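Uncharacterized protein (Eubacterium siraeum, PDB 4OBM) is of unknown function but belongs to the LytR-CpsA-Psr family, whose members probably attach glycopolymers to the bacterial cell wall. Local coordinates at residues A[27-32]-A[97-102]; A[39-44]-A[69-74]. All coordinates share one frame; numbering follows the deposited sequence.

Contact 1 of 2, residues A[27-32]-A[97-102]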
loop_
_atom_site.group_PDB
_atom_site.type_symbol
_atom_site.label_atom_id
_atom_site.label_comp_id
_atom_site.label_asym_id
_atom_site.label_seq_id
_atom_site.Cartn_x
_atom_site.Cartn_y
_atom_site.Cartn_z
ATOM N N LEU A 27 1.008 3.496 6.189
ATOM C CA LEU A 27 1.558 2.159 6.247
ATOM C C LEU A 27 0.399 1.193 6.322
ATOM O O LEU A 27 -0.418 1.293 7.222
ATOM C CB LEU A 27 2.517 1.965 7.433
ATOM C CG LEU A 27 2.966 0.520 7.691
ATOM C CD1 LEU A 27 3.865 0.016 6.579
ATOM C CD2 LEU A 27 3.644 0.404 9.040
HETATM N N MSE A 28 0.320 0.257 5.367
HETATM C CA MSE A 28 -0.745 -0.732 5.363
HETATM C C MSE A 28 -0.155 -2.078 5.604
HETATM O O MSE A 28 0.906 -2.397 5.058
HETATM C CB MSE A 28 -1.531 -0.671 4.070
HETATM C CG MSE A 28 -2.344 0.617 3.975
HETATM SE SE MSE A 28 -3.301 0.810 2.353
HETATM C CE MSE A 28 -2.009 0.165 0.979
ATOM N N THR A 29 -0.793 -2.841 6.511
ATOM C CA THR A 29 -0.305 -4.157 6.913
ATOM C C THR A 29 -1.468 -5.151 6.918
ATOM O O THR A 29 -2.624 -4.751 7.028
ATOM C CB THR A 29 0.420 -4.099 8.291
ATOM O OG1 THR A 29 -0.530 -4.055 9.355
ATOM C CG2 THR A 29 1.404 -2.933 8.413
ATOM N N LEU A 30 -1.156 -6.435 6.805
ATOM C CA LEU A 30 -2.173 -7.462 6.784
ATOM C C LEU A 30 -1.783 -8.615 7.686
ATOM O O LEU A 30 -0.665 -9.119 7.608
ATOM C CB LEU A 30 -2.408 -7.954 5.335
ATOM C CG LEU A 30 -3.290 -9.200 5.150
ATOM C CD1 LEU A 30 -4.755 -8.927 5.550
ATOM C CD2 LEU A 30 -3.179 -9.740 3.758
ATOM N N SER A 31 -2.749 -9.013 8.527
ATOM C CA SER A 31 -2.651 -10.124 9.465
ATOM C C SER A 31 -3.735 -11.129 9.125
ATOM O O SER A 31 -4.692 -10.761 8.470
ATOM C CB SER A 31 -2.807 -9.613 10.896
ATOM O OG SER A 31 -2.763 -10.667 11.842
ATOM N N ALA A 32 -3.606 -12.390 9.578
ATOM C CA ALA A 32 -4.638 -13.385 9.300
ATOM C C ALA A 32 -5.914 -13.024 10.084
ATOM O O ALA A 32 -7.025 -13.165 9.572
ATOM C CB ALA A 32 -4.137 -14.775 9.679
ATOM N N TYR A 97 -1.456 4.477 9.857
ATOM C CA TYR A 97 -1.404 3.091 9.411
ATOM C C TYR A 97 -2.780 2.460 9.420
ATOM O O TYR A 97 -3.664 2.941 10.131
ATOM C CB TYR A 97 -0.449 2.271 10.311
ATOM C CG TYR A 97 -0.876 2.192 11.760
ATOM C CD1 TYR A 97 -1.799 1.237 12.188
ATOM C CD2 TYR A 97 -0.321 3.038 12.714
ATOM C CE1 TYR A 97 -2.225 1.188 13.512
ATOM C CE2 TYR A 97 -0.711 2.974 14.048
ATOM C CZ TYR A 97 -1.656 2.039 14.445
ATOM O OH TYR A 97 -2.033 1.990 15.766
ATOM N N ILE A 98 -2.933 1.344 8.681
ATOM C CA ILE A 98 -4.129 0.500 8.691
ATOM C C ILE A 98 -3.671 -0.955 8.818
ATOM O O ILE A 98 -2.959 -1.440 7.945
ATOM C CB ILE A 98 -5.102 0.663 7.466
ATOM C CG1 ILE A 98 -5.492 2.137 7.193
ATOM C CG2 ILE A 98 -6.364 -0.240 7.647
ATOM C CD1 ILE A 98 -6.047 2.358 5.804
ATOM N N ARG A 99 -4.077 -1.651 9.870
ATOM C CA ARG A 99 -3.771 -3.075 9.943
ATOM C C ARG A 99 -5.030 -3.814 9.584
ATOM O O ARG A 99 -6.019 -3.758 10.323
ATOM C CB ARG A 99 -3.223 -3.530 11.313
ATOM C CG ARG A 99 -3.089 -5.064 11.388
ATOM C CD ARG A 99 -2.885 -5.570 12.799
ATOM N NE ARG A 99 -1.646 -5.031 13.337
ATOM C CZ ARG A 99 -1.058 -5.435 14.448
ATOM N NH1 ARG A 99 -1.589 -6.421 15.170
ATOM N NH2 ARG A 99 0.065 -4.867 14.850
ATOM N N PHE A 100 -5.005 -4.467 8.421
ATOM C CA PHE A 100 -6.121 -5.266 7.941
ATOM C C PHE A 100 -6.021 -6.654 8.500
ATOM O O PHE A 100 -4.941 -7.068 8.903
ATOM C CB PHE A 100 -6.107 -5.347 6.397
ATOM C CG PHE A 100 -6.454 -4.065 5.686
ATOM C CD1 PHE A 100 -7.781 -3.673 5.531
ATOM C CD2 PHE A 100 -5.456 -3.265 5.136
ATOM C CE1 PHE A 100 -8.101 -2.481 4.882
ATOM C CE2 PHE A 100 -5.779 -2.075 4.478
ATOM C CZ PHE A 100 -7.098 -1.695 4.351
ATOM N N THR A 101 -7.136 -7.389 8.489
ATOM C CA THR A 101 -7.155 -8.814 8.802
ATOM C C THR A 101 -7.661 -9.520 7.541
ATOM O O THR A 101 -8.093 -8.838 6.595
ATOM C CB THR A 101 -8.012 -9.119 10.021
ATOM O OG1 THR A 101 -9.363 -8.822 9.667
ATOM C CG2 THR A 101 -7.550 -8.361 11.297
ATOM N N LYS A 102 -7.685 -10.870 7.529
ATOM C CA LYS A 102 -8.232 -11.564 6.355
ATOM C C LYS A 102 -9.657 -11.070 6.099
ATOM O O LYS A 102 -10.012 -10.751 4.964
ATOM C CB LYS A 102 -8.198 -13.097 6.532
ATOM C CG LYS A 102 -8.994 -13.863 5.490
ATOM C CD LYS A 102 -8.823 -15.331 5.632
ATOM C CE LYS A 102 -9.662 -16.072 4.610
ATOM N NZ LYS A 102 -9.349 -17.525 4.605
#
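The Phe-100 ring turns its edge to the neighbouring strand: the selenium of Met-28, a selenomethionine, lies near the ring plane with SE 4.4 Å from Phe-100 CE2, and the carbonyl oxygen of Thr-29 sits at the same rim, its O 3.7 Å from Phe-100 CD2. One face of the ring carries Ile-98, whose CG2 is 3.6 Å above the plane and shifted toward the rim. These residues belong to two adjacent parallel strands of the mixed sheet, 24-30 and 94-100, whose short segments diverge by only 11°. Backbone bonds run back and forth between them: Ile-98 N to Leu-27 O, Thr-29 N to Ile-98 O, Phe-100 N to Thr-29 O and Ser-31 N to Phe-100 O.

On the face of Met-28, Ile-98, Leu-30 and Phe-100, two glycols, probably from the crystallisation liquor, lie near Met-28 and Ile-98; such molecules often settle in pockets, but none is established here. The other face is polar around Thr-29 and Arg-99. The Thr-29 hydroxyl lies between the backbone N and the carbonyl carbon (chi1 79°), which brings OG1 to 3.4 Å from Arg-99 CB, against the base of the arginine chain. Glu-79 of helix 70-90 joins the two, hydrogen-bonded to Thr-29 OG1 and salt-bridged to Arg-99 NE.

Toward the C-terminal end of the pair, Leu-30 CD1 rests 3.5 Å from Thr-101 O. Thr-101 is the N-cap of helix 102-112, and in the first turn Lys-102 N donates to Ala-32 O over 3.1 Å, approaching from above the carbonyl plane, 65° out of it.

Contact 2 of 2, residues A[39-44]-A[69-74]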
loop_
_atom_site.group_PDB
_atom_site.type_symbol
_atom_site.label_atom_id
_atom_site.label_comp_id
_atom_site.label_asym_id
_atom_site.label_seq_id
_atom_site.Cartn_x
_atom_site.Cartn_y
_atom_site.Cartn_z
ATOM N N ASP A 39 1.795 -10.157 8.381
ATOM C CA ASP A 39 2.713 -10.848 7.467
ATOM C C ASP A 39 3.062 -9.994 6.255
ATOM O O ASP A 39 4.055 -10.278 5.589
ATOM C CB ASP A 39 2.108 -12.176 6.972
ATOM C CG ASP A 39 2.463 -13.368 7.823
ATOM O OD1 ASP A 39 3.683 -13.619 8.018
ATOM O OD2 ASP A 39 1.527 -14.062 8.289
ATOM N N LYS A 40 2.217 -9.005 5.916
ATOM C CA LYS A 40 2.455 -8.162 4.730
ATOM C C LYS A 40 2.526 -6.712 5.107
ATOM O O LYS A 40 1.875 -6.282 6.060
ATOM C CB LYS A 40 1.420 -8.408 3.632
ATOM C CG LYS A 40 1.711 -9.726 2.937
ATOM C CD LYS A 40 0.703 -10.087 1.890
ATOM C CE LYS A 40 0.805 -11.556 1.542
ATOM N NZ LYS A 40 2.140 -11.932 0.990
ATOM N N TYR A 41 3.415 -5.986 4.433
ATOM C CA TYR A 41 3.722 -4.585 4.739
ATOM C C TYR A 41 3.860 -3.816 3.451
ATOM O O TYR A 41 4.525 -4.272 2.533
ATOM C CB TYR A 41 5.015 -4.481 5.585
ATOM C CG TYR A 41 4.936 -5.215 6.906
ATOM C CD1 TYR A 41 5.251 -6.569 6.995
ATOM C CD2 TYR A 41 4.488 -4.573 8.056
ATOM C CE1 TYR A 41 5.103 -7.271 8.190
ATOM C CE2 TYR A 41 4.362 -5.259 9.266
ATOM C CZ TYR A 41 4.676 -6.609 9.326
ATOM O OH TYR A 41 4.532 -7.299 10.499
HETATM N N MSE A 42 3.127 -2.700 3.347
HETATM C CA MSE A 42 3.112 -1.856 2.155
HETATM C C MSE A 42 2.794 -0.435 2.538
HETATM O O MSE A 42 1.851 -0.204 3.285
HETATM C CB MSE A 42 2.076 -2.382 1.129
HETATM C CG MSE A 42 2.030 -1.579 -0.195
HETATM SE SE MSE A 42 0.703 -2.225 -1.453
HETATM C CE MSE A 42 1.637 -3.733 -2.024
ATOM N N THR A 43 3.600 0.516 2.057
ATOM C CA THR A 43 3.308 1.938 2.231
ATOM C C THR A 43 2.578 2.420 0.968
ATOM O O THR A 43 2.722 1.823 -0.102
ATOM C CB THR A 43 4.553 2.777 2.529
ATOM O OG1 THR A 43 5.489 2.602 1.480
ATOM C CG2 THR A 43 5.189 2.463 3.908
ATOM N N ILE A 44 1.733 3.441 1.121
ATOM C CA ILE A 44 1.016 4.086 0.033
ATOM C C ILE A 44 1.267 5.558 0.220
ATOM O O ILE A 44 0.928 6.109 1.268
ATOM C CB ILE A 44 -0.482 3.692 -0.122
ATOM C CG1 ILE A 44 -1.108 4.350 -1.376
ATOM C CG2 ILE A 44 -1.318 3.879 1.163
ATOM C CD1 ILE A 44 -2.449 3.802 -1.805
ATOM N N THR A 69 13.708 -7.717 12.032
ATOM C CA THR A 69 12.874 -7.728 10.835
ATOM C C THR A 69 11.713 -6.769 11.014
ATOM O O THR A 69 11.375 -6.429 12.145
ATOM C CB THR A 69 12.359 -9.149 10.524
ATOM O OG1 THR A 69 11.391 -9.537 11.503
ATOM C CG2 THR A 69 13.463 -10.167 10.422
ATOM N N ILE A 70 11.068 -6.382 9.913
ATOM C CA ILE A 70 9.878 -5.537 9.938
ATOM C C ILE A 70 8.837 -6.196 10.847
ATOM O O ILE A 70 8.303 -5.531 11.736
ATOM C CB ILE A 70 9.308 -5.302 8.502
ATOM C CG1 ILE A 70 10.314 -4.638 7.556
ATOM C CG2 ILE A 70 7.989 -4.503 8.532
ATOM C CD1 ILE A 70 10.738 -3.246 7.938
ATOM N N LYS A 71 8.590 -7.514 10.646
ATOM C CA LYS A 71 7.619 -8.281 11.416
ATOM C C LYS A 71 7.951 -8.292 12.900
ATOM O O LYS A 71 7.037 -8.092 13.697
ATOM C CB LYS A 71 7.480 -9.703 10.881
ATOM C CG LYS A 71 6.362 -10.492 11.552
ATOM C CD LYS A 71 6.053 -11.773 10.838
ATOM C CE LYS A 71 4.892 -12.423 11.541
ATOM N NZ LYS A 71 4.625 -13.782 11.037
ATOM N N GLN A 72 9.236 -8.508 13.279
ATOM C CA GLN A 72 9.656 -8.534 14.691
ATOM C C GLN A 72 9.385 -7.188 15.342
ATOM O O GLN A 72 8.811 -7.148 16.424
ATOM C CB GLN A 72 11.146 -8.904 14.838
ATOM C CG GLN A 72 11.435 -10.394 14.694
ATOM C CD GLN A 72 12.915 -10.706 14.692
ATOM O OE1 GLN A 72 13.755 -9.963 14.162
ATOM N NE2 GLN A 72 13.257 -11.835 15.266
ATOM N N ILE A 73 9.747 -6.090 14.649
ATOM C CA ILE A 73 9.531 -4.724 15.101
ATOM C C ILE A 73 8.036 -4.480 15.283
ATOM O O ILE A 73 7.646 -3.975 16.328
ATOM C CB ILE A 73 10.200 -3.693 14.139
ATOM C CG1 ILE A 73 11.743 -3.857 14.172
ATOM C CG2 ILE A 73 9.784 -2.248 14.486
ATOM C CD1 ILE A 73 12.469 -3.457 12.881
ATOM N N CYS A 74 7.201 -4.885 14.302
ATOM C CA CYS A 74 5.747 -4.724 14.385
ATOM C C CYS A 74 5.167 -5.494 15.593
ATOM O O CYS A 74 4.229 -4.994 16.234
ATOM C CB CYS A 74 5.066 -5.136 13.084
ATOM S SG CYS A 74 3.320 -4.661 12.978
#
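Helix 70-90 crosses strand 40-47 with its N-terminal end, where Ile-70, Lys-71 and Cys-74 gather round the side chain of Tyr-41. The two short segments run at 92° to each other, their axes 10.1 Å apart, and the tyrosine spans much of that distance. Ile-70 lays its CG2 branch over the centre of one ring face, a CH-pi contact with CG2 3.5 Å from the centroid of the Tyr-41 ring.

Further out, the phenol oxygen reaches the helix: Tyr-41 OH is 3.4 Å from the backbone CA of Lys-71 and equally close to the side-chain CB of Cys-74. With SG anti to its backbone N (chi1 -168°), Cys-74 carries its sulfur into the ring plane, at the edge, 5.2 Å from the centroid of Tyr-41. The hydroxyl also has a weak hydrogen bond with Pro-38 O, in the loop leading into the strand. This is helix-on-sheet packing, on one side of the mixed sheet of the LytR-CpsA-Psr fold. A phenylalanine at Tyr-41 would probably leave Pro-38 O without its weak partner and open a gap where the hydroxyl meets Lys-71 CA and Cys-74 CB.

At the start of the strand, where Asp-39 and Lys-40 both face Leu-30 in a classic beta bulge, the chemistry turns ionic. The extended Lys-71 chain runs beside Asp-39, and NZ forms a salt bridge with Asp-39 OD1 at 3.2 Å, arriving 49° out of the carboxylate plane. The helix start itself is closed by a capping box: Gln-72 N donates to Thr-69 OG1 at 3.0 Å, while Thr-69 N donates to Gln-72 OE1, on a lone pair.

Contact 1 joins two parallel strands within the sheet and rests on regular backbone hydrogen bonding; contact 2 lays a helix against the sheet, has no backbone-to-backbone hydrogen bond across it and is carried mainly by side chains. They share an interface, because strands 24-30 and 40-47 are antiparallel neighbours: Met-28 N probably donates to Met-42 O, and Thr-29 CG2 packs 3.5 Å from Tyr-41 CD2. Thr-29 thus faces the side of the sheet that helix 70-90 covers, and the same helix supplies Glu-79 to contact 1 and Cys-74 to contact 2. Contact 1 is partly buried, most exposed at Ala-32 and Lys-102; contact 2 is buried round Tyr-41 and meets solvent at the Asp-39 and Lys-71 salt bridge.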